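Local coordinates for protein putative isocitrate dehydrogenase, NAD-dependent (Methylococcus capsulatus, PDB 6LKY) that probably catalyses the NAD-dependent oxidation of isocitrate, with magnesium as the likely cofactor, and binds NAD, at residues E127-V132 with I137-I142; R155-Y160 with F220-T225; L184-G189 with F201-V206. The protein carries 1 engineered substitution. One frame throughout, in Å; residues are numbered along the deposited sequence.

Interaction 1. Residues E127-V132 with I137-I142; sequences EHFIKV and IAAESI
Residues 127-132 and 137-142 run antiparallel at 163°, with Glu127 opposite Ser141 and Phe129 opposite Ala139 in non-hydrogen-bonded pairs. Between these, His128 and Glu140 exchange two backbone bonds, Glu140 N reaching His128 O at 2.9 Å. The register breaks in a classic beta bulge: both Ile137 and Ala138 face Ile130, whose O accepts from Ile137 N at 2.9 Å and from Ala138 N at 3.2 Å. The hairpin projects from the subunit, and residues 138-142 pair antiparallel with a strand of the second subunit, continuing the sheet across the dimer interface like the intersubunit clasp of this enzyme family. The straight chain of Glu127 (chi2 180°) carries its carboxylate out over Ser141, whose OG donates to the anti lone pair of OE1 at 2.6 Å and also bonds Thr181 OG1 of the second subunit. OE1 also accepts Cys180 N of the second subunit, and OE2 pairs with Arg78. With an alanine here, Ser141 OG and that Cys180 N would probably lose the oxygen they share, and Arg78 its carboxylate mate. Phe129 CD1 lies 4.0 Å from Ala139 CB; on the His128 face Ile130 CD1 meets Glu140 CG at 3.8 Å.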
loop_
_atom_site.group_PDB
_atom_site.type_symbol
_atom_site.label_atom_id
_atom_site.label_comp_id
_atom_site.label_asym_id
_atom_site.label_seq_id
_atom_site.Cartn_x
_atom_site.Cartn_y
_atom_site.Cartn_z
ATOM N N GLU A 127 4.945 2.414 -21.334
ATOM C CA GLU A 127 3.585 2.947 -21.276
ATOM C C GLU A 127 3.257 3.653 -22.574
ATOM O O GLU A 127 4.147 4.110 -23.290
ATOM C CB GLU A 127 3.373 4.002 -20.197
ATOM C CG GLU A 127 4.083 3.892 -18.909
ATOM C CD GLU A 127 3.688 5.066 -18.030
ATOM O OE1 GLU A 127 2.615 4.974 -17.410
ATOM O OE2 GLU A 127 4.421 6.084 -17.994
ATOM N N HIS A 128 1.961 3.861 -22.788
ATOM C CA HIS A 128 1.545 4.643 -23.939
ATOM C C HIS A 128 0.135 5.165 -23.715
ATOM O O HIS A 128 -0.628 4.609 -22.927
ATOM C CB HIS A 128 1.607 3.813 -25.221
ATOM C CG HIS A 128 0.844 2.526 -25.145
ATOM N ND1 HIS A 128 -0.429 2.379 -25.660
ATOM C CD2 HIS A 128 1.183 1.319 -24.635
ATOM C CE1 HIS A 128 -0.841 1.138 -25.459
ATOM N NE2 HIS A 128 0.120 0.474 -24.842
ATOM N N PHE A 129 -0.192 6.249 -24.416
ATOM C CA PHE A 129 -1.572 6.676 -24.571
ATOM C C PHE A 129 -2.189 5.969 -25.773
ATOM O O PHE A 129 -1.488 5.557 -26.700
ATOM C CB PHE A 129 -1.683 8.196 -24.774
ATOM C CG PHE A 129 -1.151 9.018 -23.628
ATOM C CD1 PHE A 129 -1.852 9.105 -22.429
ATOM C CD2 PHE A 129 0.047 9.727 -23.757
ATOM C CE1 PHE A 129 -1.365 9.873 -21.366
ATOM C CE2 PHE A 129 0.529 10.512 -22.711
ATOM C CZ PHE A 129 -0.182 10.584 -21.512
ATOM N N ILE A 130 -3.505 5.787 -25.724
ATOM C CA ILE A 130 -4.311 5.476 -26.895
ATOM C C ILE A 130 -5.071 6.750 -27.255
ATOM O O ILE A 130 -5.902 7.246 -26.467
ATOM C CB ILE A 130 -5.266 4.297 -26.653
ATOM C CG1 ILE A 130 -4.484 2.992 -26.535
ATOM C CG2 ILE A 130 -6.244 4.144 -27.808
ATOM C CD1 ILE A 130 -4.379 2.503 -25.161
ATOM N N LYS A 131 -4.788 7.251 -28.455
ATOM C CA LYS A 131 -5.240 8.539 -28.946
ATOM C C LYS A 131 -5.948 8.349 -30.272
ATOM O O LYS A 131 -5.636 7.432 -31.034
ATOM C CB LYS A 131 -4.071 9.502 -29.198
ATOM C CG LYS A 131 -3.179 9.807 -28.018
ATOM C CD LYS A 131 -2.201 10.944 -28.358
ATOM C CE LYS A 131 -1.354 11.300 -27.153
ATOM N NZ LYS A 131 -0.550 12.540 -27.378
ATOM N N VAL A 132 -6.883 9.236 -30.567
ATOM C CA VAL A 132 -7.253 9.488 -31.947
ATOM C C VAL A 132 -6.940 10.953 -32.195
ATOM O O VAL A 132 -7.475 11.841 -31.517
ATOM C CB VAL A 132 -8.710 9.085 -32.273
ATOM C CG1 VAL A 132 -9.444 8.515 -31.068
ATOM C CG2 VAL A 132 -9.492 10.180 -32.988
ATOM N N ILE A 137 -7.996 8.878 -25.388
ATOM C CA ILE A 137 -9.175 8.147 -24.955
ATOM C C ILE A 137 -8.827 7.108 -23.900
ATOM O O ILE A 137 -9.732 6.671 -23.164
ATOM C CB ILE A 137 -9.918 7.492 -26.143
ATOM C CG1 ILE A 137 -9.046 6.439 -26.822
ATOM C CG2 ILE A 137 -10.452 8.576 -27.139
ATOM C CD1 ILE A 137 -9.793 5.578 -27.874
ATOM N N ALA A 138 -7.562 6.679 -23.821
ATOM C CA ALA A 138 -7.162 5.688 -22.825
ATOM C C ALA A 138 -5.647 5.727 -22.674
ATOM O O ALA A 138 -4.964 6.456 -23.387
ATOM C CB ALA A 138 -7.648 4.279 -23.201
ATOM N N ALA A 139 -5.130 4.951 -21.719
ATOM C CA ALA A 139 -3.691 4.827 -21.485
ATOM C C ALA A 139 -3.400 3.430 -20.955
ATOM O O ALA A 139 -4.268 2.801 -20.342
ATOM C CB ALA A 139 -3.161 5.880 -20.501
ATOM N N GLU A 140 -2.172 2.949 -21.188
ATOM C CA GLU A 140 -1.735 1.645 -20.707
ATOM C C GLU A 140 -0.327 1.725 -20.148
ATOM O O GLU A 140 0.512 2.493 -20.623
ATOM C CB GLU A 140 -1.783 0.582 -21.814
ATOM C CG GLU A 140 -3.213 0.305 -22.247
ATOM C CD GLU A 140 -3.330 -0.841 -23.204
ATOM O OE1 GLU A 140 -4.474 -1.297 -23.428
ATOM O OE2 GLU A 140 -2.284 -1.275 -23.733
ATOM N N SER A 141 -0.083 0.910 -19.124
ATOM C CA SER A 141 1.215 0.771 -18.481
ATOM C C SER A 141 1.495 -0.710 -18.317
ATOM O O SER A 141 0.608 -1.475 -17.920
ATOM C CB SER A 141 1.251 1.467 -17.112
ATOM O OG SER A 141 1.097 2.875 -17.239
ATOM N N ILE A 142 2.720 -1.115 -18.620
ATOM C CA ILE A 142 3.078 -2.524 -18.659
ATOM C C ILE A 142 4.032 -2.811 -17.509
ATOM O O ILE A 142 5.085 -2.178 -17.395
ATOM C CB ILE A 142 3.697 -2.893 -20.019
ATOM C CG1 ILE A 142 2.677 -2.620 -21.139
ATOM C CG2 ILE A 142 4.190 -4.354 -20.030
ATOM C CD1 ILE A 142 3.094 -3.150 -22.495
#

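Interaction 2. Residues R155-Y160 with F220-T225; sequences RYAFDY and FDVLVT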
loop_
_atom_site.group_PDB
_atom_site.type_symbol
_atom_site.label_atom_id
_atom_site.label_comp_id
_atom_site.label_asym_id
_atom_site.label_seq_id
_atom_site.Cartn_x
_atom_site.Cartn_y
_atom_site.Cartn_z
ATOM N N ARG A 155 16.975 -14.457 -4.206
ATOM C CA ARG A 155 18.212 -14.946 -3.608
ATOM C C ARG A 155 18.869 -13.870 -2.754
ATOM O O ARG A 155 19.400 -14.174 -1.677
ATOM C CB ARG A 155 19.187 -15.431 -4.683
ATOM C CG ARG A 155 18.743 -16.689 -5.398
ATOM C CD ARG A 155 19.917 -17.478 -5.933
ATOM N NE ARG A 155 19.494 -18.817 -6.325
ATOM C CZ ARG A 155 19.177 -19.148 -7.570
ATOM N NH1 ARG A 155 19.274 -18.239 -8.534
ATOM N NH2 ARG A 155 18.791 -20.386 -7.855
ATOM N N TYR A 156 18.856 -12.606 -3.209
ATOM C CA TYR A 156 19.416 -11.546 -2.375
ATOM C C TYR A 156 18.710 -11.485 -1.032
ATOM O O TYR A 156 19.358 -11.292 0.000
ATOM C CB TYR A 156 19.342 -10.176 -3.055
ATOM C CG TYR A 156 20.040 -9.095 -2.234
ATOM C CD1 TYR A 156 19.439 -8.546 -1.111
ATOM C CD2 TYR A 156 21.309 -8.652 -2.573
ATOM C CE1 TYR A 156 20.075 -7.596 -0.349
ATOM C CE2 TYR A 156 21.953 -7.685 -1.823
ATOM C CZ TYR A 156 21.333 -7.170 -0.709
ATOM O OH TYR A 156 21.960 -6.209 0.054
ATOM N N ALA A 157 17.379 -11.624 -1.023
ATOM C CA ALA A 157 16.653 -11.546 0.243
ATOM C C ALA A 157 17.052 -12.689 1.181
ATOM O O ALA A 157 17.267 -12.476 2.379
ATOM C CB ALA A 157 15.138 -11.550 -0.006
ATOM N N PHE A 158 17.149 -13.913 0.655
ATOM C CA PHE A 158 17.553 -15.035 1.515
ATOM C C PHE A 158 19.001 -14.899 1.996
ATOM O O PHE A 158 19.293 -15.141 3.180
ATOM C CB PHE A 158 17.358 -16.360 0.781
ATOM C CG PHE A 158 15.935 -16.854 0.792
ATOM C CD1 PHE A 158 15.403 -17.448 1.918
ATOM C CD2 PHE A 158 15.138 -16.731 -0.329
ATOM C CE1 PHE A 158 14.101 -17.917 1.923
ATOM C CE2 PHE A 158 13.830 -17.187 -0.327
ATOM C CZ PHE A 158 13.315 -17.784 0.800
ATOM N N ASP A 159 19.924 -14.536 1.093
ATOM C CA ASP A 159 21.317 -14.322 1.487
ATOM C C ASP A 159 21.421 -13.228 2.536
ATOM O O ASP A 159 22.195 -13.350 3.494
ATOM C CB ASP A 159 22.185 -13.965 0.276
ATOM C CG ASP A 159 22.341 -15.112 -0.693
ATOM O OD1 ASP A 159 21.995 -16.251 -0.323
ATOM O OD2 ASP A 159 22.805 -14.879 -1.834
ATOM N N TYR A 160 20.636 -12.155 2.383
ATOM C CA TYR A 160 20.650 -11.075 3.360
ATOM C C TYR A 160 20.139 -11.561 4.702
ATOM O O TYR A 160 20.702 -11.217 5.744
ATOM C CB TYR A 160 19.804 -9.897 2.868
ATOM C CG TYR A 160 19.671 -8.765 3.880
ATOM C CD1 TYR A 160 18.695 -8.799 4.885
ATOM C CD2 TYR A 160 20.525 -7.669 3.832
ATOM C CE1 TYR A 160 18.594 -7.772 5.817
ATOM C CE2 TYR A 160 20.424 -6.639 4.749
ATOM C CZ TYR A 160 19.462 -6.694 5.732
ATOM O OH TYR A 160 19.375 -5.657 6.622
ATOM N N PHE A 220 6.800 -9.417 11.109
ATOM C CA PHE A 220 7.575 -9.323 9.885
ATOM C C PHE A 220 9.062 -9.260 10.182
ATOM O O PHE A 220 9.498 -8.638 11.156
ATOM C CB PHE A 220 7.160 -8.095 9.070
ATOM C CG PHE A 220 5.805 -8.230 8.461
ATOM C CD1 PHE A 220 5.625 -8.936 7.286
ATOM C CD2 PHE A 220 4.707 -7.691 9.089
ATOM C CE1 PHE A 220 4.365 -9.071 6.733
ATOM C CE2 PHE A 220 3.444 -7.825 8.549
ATOM C CZ PHE A 220 3.269 -8.514 7.376
ATOM N N ASP A 221 9.833 -9.884 9.287
ATOM C CA ASP A 221 11.279 -9.966 9.391
ATOM C C ASP A 221 11.905 -9.394 8.121
ATOM O O ASP A 221 12.120 -8.183 8.022
ATOM C CB ASP A 221 11.682 -11.426 9.639
ATOM C CG ASP A 221 13.062 -11.567 10.243
ATOM O OD1 ASP A 221 13.768 -10.548 10.393
ATOM O OD2 ASP A 221 13.435 -12.711 10.583
ATOM N N VAL A 222 12.191 -10.240 7.136
ATOM C CA VAL A 222 12.556 -9.775 5.803
ATOM C C VAL A 222 11.333 -9.909 4.911
ATOM O O VAL A 222 10.696 -10.965 4.895
ATOM C CB VAL A 222 13.741 -10.567 5.229
ATOM C CG1 VAL A 222 14.083 -10.059 3.828
ATOM C CG2 VAL A 222 14.944 -10.466 6.166
ATOM N N LEU A 223 10.974 -8.829 4.221
ATOM C CA LEU A 223 9.956 -8.847 3.177
ATOM C C LEU A 223 10.672 -8.784 1.845
ATOM O O LEU A 223 11.581 -7.978 1.692
ATOM C CB LEU A 223 9.017 -7.647 3.292
ATOM C CG LEU A 223 8.084 -7.546 4.482
ATOM C CD1 LEU A 223 8.803 -6.881 5.647
ATOM C CD2 LEU A 223 6.852 -6.764 4.061
ATOM N N VAL A 224 10.290 -9.620 0.887
ATOM C CA VAL A 224 10.836 -9.518 -0.461
ATOM C C VAL A 224 9.675 -9.311 -1.424
ATOM O O VAL A 224 8.640 -9.991 -1.330
ATOM C CB VAL A 224 11.701 -10.735 -0.849
ATOM C CG1 VAL A 224 10.858 -11.999 -1.010
ATOM C CG2 VAL A 224 12.490 -10.436 -2.140
ATOM N N THR A 225 9.819 -8.334 -2.313
ATOM C CA THR A 225 8.680 -8.014 -3.161
ATOM C C THR A 225 9.147 -7.240 -4.384
ATOM O O THR A 225 10.336 -6.927 -4.543
ATOM C CB THR A 225 7.607 -7.264 -2.358
ATOM O OG1 THR A 225 6.404 -7.194 -3.128
ATOM C CG2 THR A 225 8.065 -5.877 -1.996
#
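The carboxylate oxygen OD2 of Asp221, just before the Val222 that packs on Ala157 and Tyr160, is gripped by two backbone N-H groups, those of Lys167 and Lys168, while OD1 forms a salt bridge with Arg166. These bonds fix the start of strand 222-225 against the beginning of strand 168-173. Beyond this polar anchor the contact is wholly apolar. Ala157 CB presses on Val224, 3.6 Å from CG2, and also reaches toward Val222, lying 4.2 Å from CG1. Val224 offers this methyl because CG2 stands anti to its backbone N, with CG1 turned into the position between N and the carbonyl carbon (chi1 69°). The short alanine side chain lets the backbones come close, with Ala157 CA only 6.2 Å from Val224 CA.

Helix 155-160 runs almost exactly antiparallel to the strand, at 171°, with the axes 8.8 Å apart. This is the layered alpha/beta arrangement of the isocitrate and isopropylmalate dehydrogenase fold, in which helix 147-163 covers one face of the large mixed sheet. Val222 and Val224 point to this helix, Leu223 between them points away, and the strand is hydrogen-bonded between strands 111-117 and 168-173. One helical turn after Ala157, Tyr160 widens the contact: its CG is anti to the backbone N (chi1 175°), carrying the ring out beside the strand, where Val222 CG2 sits at the ring edge, 4.3 Å from CD1. The ring also packs on Val113 of the adjacent strand 111-117 and on Val94 of strand 92-98 beyond it.

Interaction 3. Residues L184-G189 with F201-V206; sequences LFLEIG and FDDRIV. With NAD (nicotinamide-adenine-dinucleotide), chain H.
Phe201 overlaps the backbone of Gly189, whose carbonyl oxygen lies over one face of the ring, 3.9 Å from CZ. The ring arrives there because its CG is anti to the backbone N (chi1 -178°), which extends the side chain from the strand toward the helix. Lacking a side chain, Gly189 meets the ring with its main chain alone. Ala193 of the same helix and Leu171 of the adjoining strand also touch the ring.

The second point of contact is Leu186, whose side chain crosses that of Asp203 at about a right angle. Its CD1 methyl rests 3.8 Å from Asp203 CB and almost as near the carboxylate carbon CG. The carboxylate oxygens serve polar partners: OD1 is hydrogen-bonded to His173 NE2, and OD2 forms a salt bridge with Arg190. Asp203 thus ties the strand by charge to the helix that Leu186 packs from. The helix and strand belong to a beta-alpha-beta crossover, in which strand 168-173 leads through helix 181-193 to strand 200-205, which is outermost within this chain on its side of the mixed sheet.

On the strand face turned from the helix, Arg204 folds back so that NH1 bonds Asp203 O at 2.9 Å. The acceptor lies close to the guanidinium plane, although the nitrogen stands well above the plane of the carbonyl group. At the end of the strand Ile205 occupies the N-cap position of helix 206-215 and lines the NAD pocket, its CD1 methyl in van der Waals contact with the phosphate oxygen O2N of NAD at 3.5 Å. Polar groups of the second subunit, among them Asp268 OD1 and Gly264 N, hydrogen-bond this same dinucleotide.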
loop_
_atom_site.group_PDB
_atom_site.type_symbol
_atom_site.label_atom_id
_atom_site.label_comp_id
_atom_site.label_asym_id
_atom_site.label_seq_id
_atom_site.Cartn_x
_atom_site.Cartn_y
_atom_site.Cartn_z
ATOM N N LEU A 184 4.527 -15.505 -11.523
ATOM C CA LEU A 184 5.877 -15.991 -11.805
ATOM C C LEU A 184 6.836 -15.622 -10.675
ATOM O O LEU A 184 7.662 -16.441 -10.250
ATOM C CB LEU A 184 6.368 -15.425 -13.137
ATOM C CG LEU A 184 7.763 -15.822 -13.626
ATOM C CD1 LEU A 184 7.842 -17.332 -13.875
ATOM C CD2 LEU A 184 8.143 -15.046 -14.883
ATOM N N PHE A 185 6.722 -14.400 -10.154
ATOM C CA PHE A 185 7.535 -14.014 -8.999
ATOM C C PHE A 185 7.329 -14.979 -7.824
ATOM O O PHE A 185 8.294 -15.485 -7.237
ATOM C CB PHE A 185 7.181 -12.574 -8.607
ATOM C CG PHE A 185 8.057 -11.993 -7.548
ATOM C CD1 PHE A 185 9.369 -11.671 -7.822
ATOM C CD2 PHE A 185 7.558 -11.737 -6.284
ATOM C CE1 PHE A 185 10.181 -11.130 -6.836
ATOM C CE2 PHE A 185 8.363 -11.190 -5.295
ATOM C CZ PHE A 185 9.671 -10.879 -5.576
ATOM N N LEU A 186 6.069 -15.262 -7.481
ATOM C CA LEU A 186 5.758 -16.173 -6.378
ATOM C C LEU A 186 6.299 -17.587 -6.639
ATOM O O LEU A 186 6.881 -18.221 -5.749
ATOM C CB LEU A 186 4.242 -16.213 -6.166
ATOM C CG LEU A 186 3.727 -17.199 -5.110
ATOM C CD1 LEU A 186 4.330 -16.899 -3.743
ATOM C CD2 LEU A 186 2.215 -17.163 -5.037
ATOM N N GLU A 187 6.085 -18.107 -7.849
ATOM C CA GLU A 187 6.537 -19.457 -8.181
ATOM C C GLU A 187 8.052 -19.579 -8.062
ATOM O O GLU A 187 8.577 -20.548 -7.489
ATOM C CB GLU A 187 6.073 -19.809 -9.592
ATOM C CG GLU A 187 6.594 -21.132 -10.121
ATOM C CD GLU A 187 6.419 -21.233 -11.618
ATOM O OE1 GLU A 187 5.256 -21.135 -12.074
ATOM O OE2 GLU A 187 7.435 -21.393 -12.337
ATOM N N ILE A 188 8.774 -18.587 -8.593
ATOM C CA ILE A 188 10.225 -18.592 -8.462
ATOM C C ILE A 188 10.639 -18.513 -6.994
ATOM O O ILE A 188 11.573 -19.205 -6.562
ATOM C CB ILE A 188 10.827 -17.453 -9.299
ATOM C CG1 ILE A 188 10.707 -17.802 -10.788
ATOM C CG2 ILE A 188 12.248 -17.207 -8.875
ATOM C CD1 ILE A 188 10.948 -16.642 -11.739
ATOM N N GLY A 189 9.955 -17.678 -6.202
ATOM C CA GLY A 189 10.278 -17.600 -4.785
ATOM C C GLY A 189 10.100 -18.926 -4.064
ATOM O O GLY A 189 10.927 -19.311 -3.229
ATOM N N PHE A 201 10.029 -19.566 5.357
ATOM C CA PHE A 201 9.492 -18.919 4.153
ATOM C C PHE A 201 7.971 -18.929 4.146
ATOM O O PHE A 201 7.361 -19.986 4.335
ATOM C CB PHE A 201 9.998 -19.568 2.846
ATOM C CG PHE A 201 9.477 -18.879 1.579
ATOM C CD1 PHE A 201 9.913 -17.603 1.229
ATOM C CD2 PHE A 201 8.536 -19.503 0.768
ATOM C CE1 PHE A 201 9.433 -16.974 0.088
ATOM C CE2 PHE A 201 8.049 -18.887 -0.382
ATOM C CZ PHE A 201 8.492 -17.616 -0.725
ATOM N N ASP A 202 7.360 -17.754 3.920
ATOM C CA ASP A 202 5.930 -17.678 3.640
ATOM C C ASP A 202 5.645 -16.563 2.627
ATOM O O ASP A 202 6.555 -15.886 2.137
ATOM C CB ASP A 202 5.123 -17.533 4.944
ATOM C CG ASP A 202 5.431 -16.267 5.711
ATOM O OD1 ASP A 202 6.183 -15.393 5.229
ATOM O OD2 ASP A 202 4.907 -16.152 6.835
ATOM N N ASP A 203 4.364 -16.397 2.286
ATOM C CA ASP A 203 3.948 -15.419 1.290
ATOM C C ASP A 203 2.639 -14.758 1.717
ATOM O O ASP A 203 1.824 -15.353 2.424
ATOM C CB ASP A 203 3.824 -16.067 -0.100
ATOM C CG ASP A 203 2.623 -16.996 -0.214
ATOM O OD1 ASP A 203 1.540 -16.521 -0.620
ATOM O OD2 ASP A 203 2.757 -18.200 0.109
ATOM N N ARG A 204 2.443 -13.516 1.279
ATOM C CA ARG A 204 1.255 -12.748 1.626
ATOM C C ARG A 204 0.781 -11.958 0.414
ATOM O O ARG A 204 1.596 -11.454 -0.366
ATOM C CB ARG A 204 1.523 -11.771 2.780
ATOM C CG ARG A 204 1.750 -12.418 4.137
ATOM C CD ARG A 204 0.486 -13.095 4.651
ATOM N NE ARG A 204 0.655 -13.627 5.999
ATOM C CZ ARG A 204 1.045 -14.867 6.278
ATOM N NH1 ARG A 204 1.330 -15.719 5.301
ATOM N NH2 ARG A 204 1.157 -15.259 7.542
ATOM N N ILE A 205 -0.540 -11.871 0.251
ATOM C CA ILE A 205 -1.103 -10.953 -0.729
ATOM C C ILE A 205 -0.997 -9.530 -0.191
ATOM O O ILE A 205 -1.199 -9.279 1.007
ATOM C CB ILE A 205 -2.549 -11.341 -1.077
ATOM C CG1 ILE A 205 -2.608 -12.829 -1.452
ATOM C CG2 ILE A 205 -3.042 -10.522 -2.275
ATOM C CD1 ILE A 205 -4.026 -13.362 -1.766
ATOM N N VAL A 206 -0.667 -8.590 -1.083
ATOM C CA VAL A 206 -0.186 -7.267 -0.670
ATOM C C VAL A 206 -1.212 -6.511 0.188
ATOM O O VAL A 206 -0.826 -5.795 1.117
ATOM C CB VAL A 206 0.261 -6.454 -1.906
ATOM C CG1 VAL A 206 -0.930 -6.149 -2.836
ATOM C CG2 VAL A 206 0.980 -5.179 -1.489
HETATM P PA NAD H . -8.111 -12.824 3.907
HETATM O O1A NAD H . -8.910 -14.079 3.676
HETATM O O2A NAD H . -8.982 -11.574 3.949
HETATM O O5B NAD H . -7.350 -13.045 5.291
HETATM C C5B NAD H . -6.451 -12.044 5.787
HETATM C C4B NAD H . -6.366 -12.178 7.306
HETATM O O4B NAD H . -7.568 -11.641 7.902
HETATM C C3B NAD H . -6.293 -13.652 7.708
HETATM O O3B NAD H . -5.352 -13.845 8.762
HETATM C C2B NAD H . -7.709 -13.953 8.172
HETATM O O2B NAD H . -7.848 -14.935 9.197
HETATM C C1B NAD H . -8.233 -12.627 8.699
HETATM N N9A NAD H . -9.678 -12.737 8.450
HETATM C C8A NAD H . -10.220 -11.875 7.395
HETATM N N7A NAD H . -11.682 -11.870 7.677
HETATM C C5A NAD H . -11.666 -11.545 9.118
HETATM C C6A NAD H . -12.911 -11.705 9.989
HETATM N N6A NAD H . -14.116 -12.016 9.221
HETATM N N1A NAD H . -12.551 -12.618 11.092
HETATM C C2A NAD H . -11.335 -12.089 11.720
HETATM N N3A NAD H . -10.135 -12.471 10.959
HETATM C C4A NAD H . -10.593 -12.500 9.567
HETATM O O3 NAD H . -7.041 -12.583 2.754
HETATM P PN NAD H . -6.092 -13.677 2.066
HETATM O O1N NAD H . -5.682 -14.757 3.027
HETATM O O2N NAD H . -4.921 -12.893 1.551
HETATM O O5D NAD H . -6.954 -14.286 0.846
HETATM C C5D NAD H . -7.780 -15.445 0.979
HETATM C C4D NAD H . -8.688 -15.592 -0.252
HETATM O O4D NAD H . -9.728 -14.579 -0.257
HETATM C C3D NAD H . -7.944 -15.447 -1.582
HETATM O O3D NAD H . -8.316 -16.510 -2.464
HETATM C C2D NAD H . -8.440 -14.121 -2.143
HETATM O O2D NAD H . -8.547 -14.137 -3.579
HETATM C C1D NAD H . -9.842 -13.993 -1.573
HETATM N N1N NAD H . -10.214 -12.565 -1.532
HETATM C C2N NAD H . -11.676 -12.442 -1.554
HETATM C C3N NAD H . -12.275 -11.140 -1.032
HETATM C C7N NAD H . -13.687 -10.760 -1.509
HETATM O O7N NAD H . -14.310 -11.909 -2.061
HETATM N N7N NAD H . -13.848 -9.579 -2.373
HETATM C C4N NAD H . -11.338 -10.008 -0.621
HETATM C C5N NAD H . -9.875 -10.349 -0.363
HETATM C C6N NAD H . -9.394 -11.780 -0.581
#

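Interaction 1 precedes the other two along the chain, and interaction 3 is nested within the loop that interaction 2 closes. Strand 135-146 leads into helix 147-163, yet the centres of interactions 1 and 2 are about 35 Å apart, since the hairpin stands out from the subunit. Interactions 2 and 3 are neighbours, with centres about 11 Å apart, and share the mixed sheet through strands 222-225 and 200-205, with strand 168-173 between them. They meet where Phe158 CZ lies 3.4 Å from Phe201 CD1 and Phe185 packs on Thr225. Interaction 2 is interior; interaction 1 carries the hairpin sheet across the dimer interface, while interaction 3 leads to the NAD pocket, to which both subunits contribute.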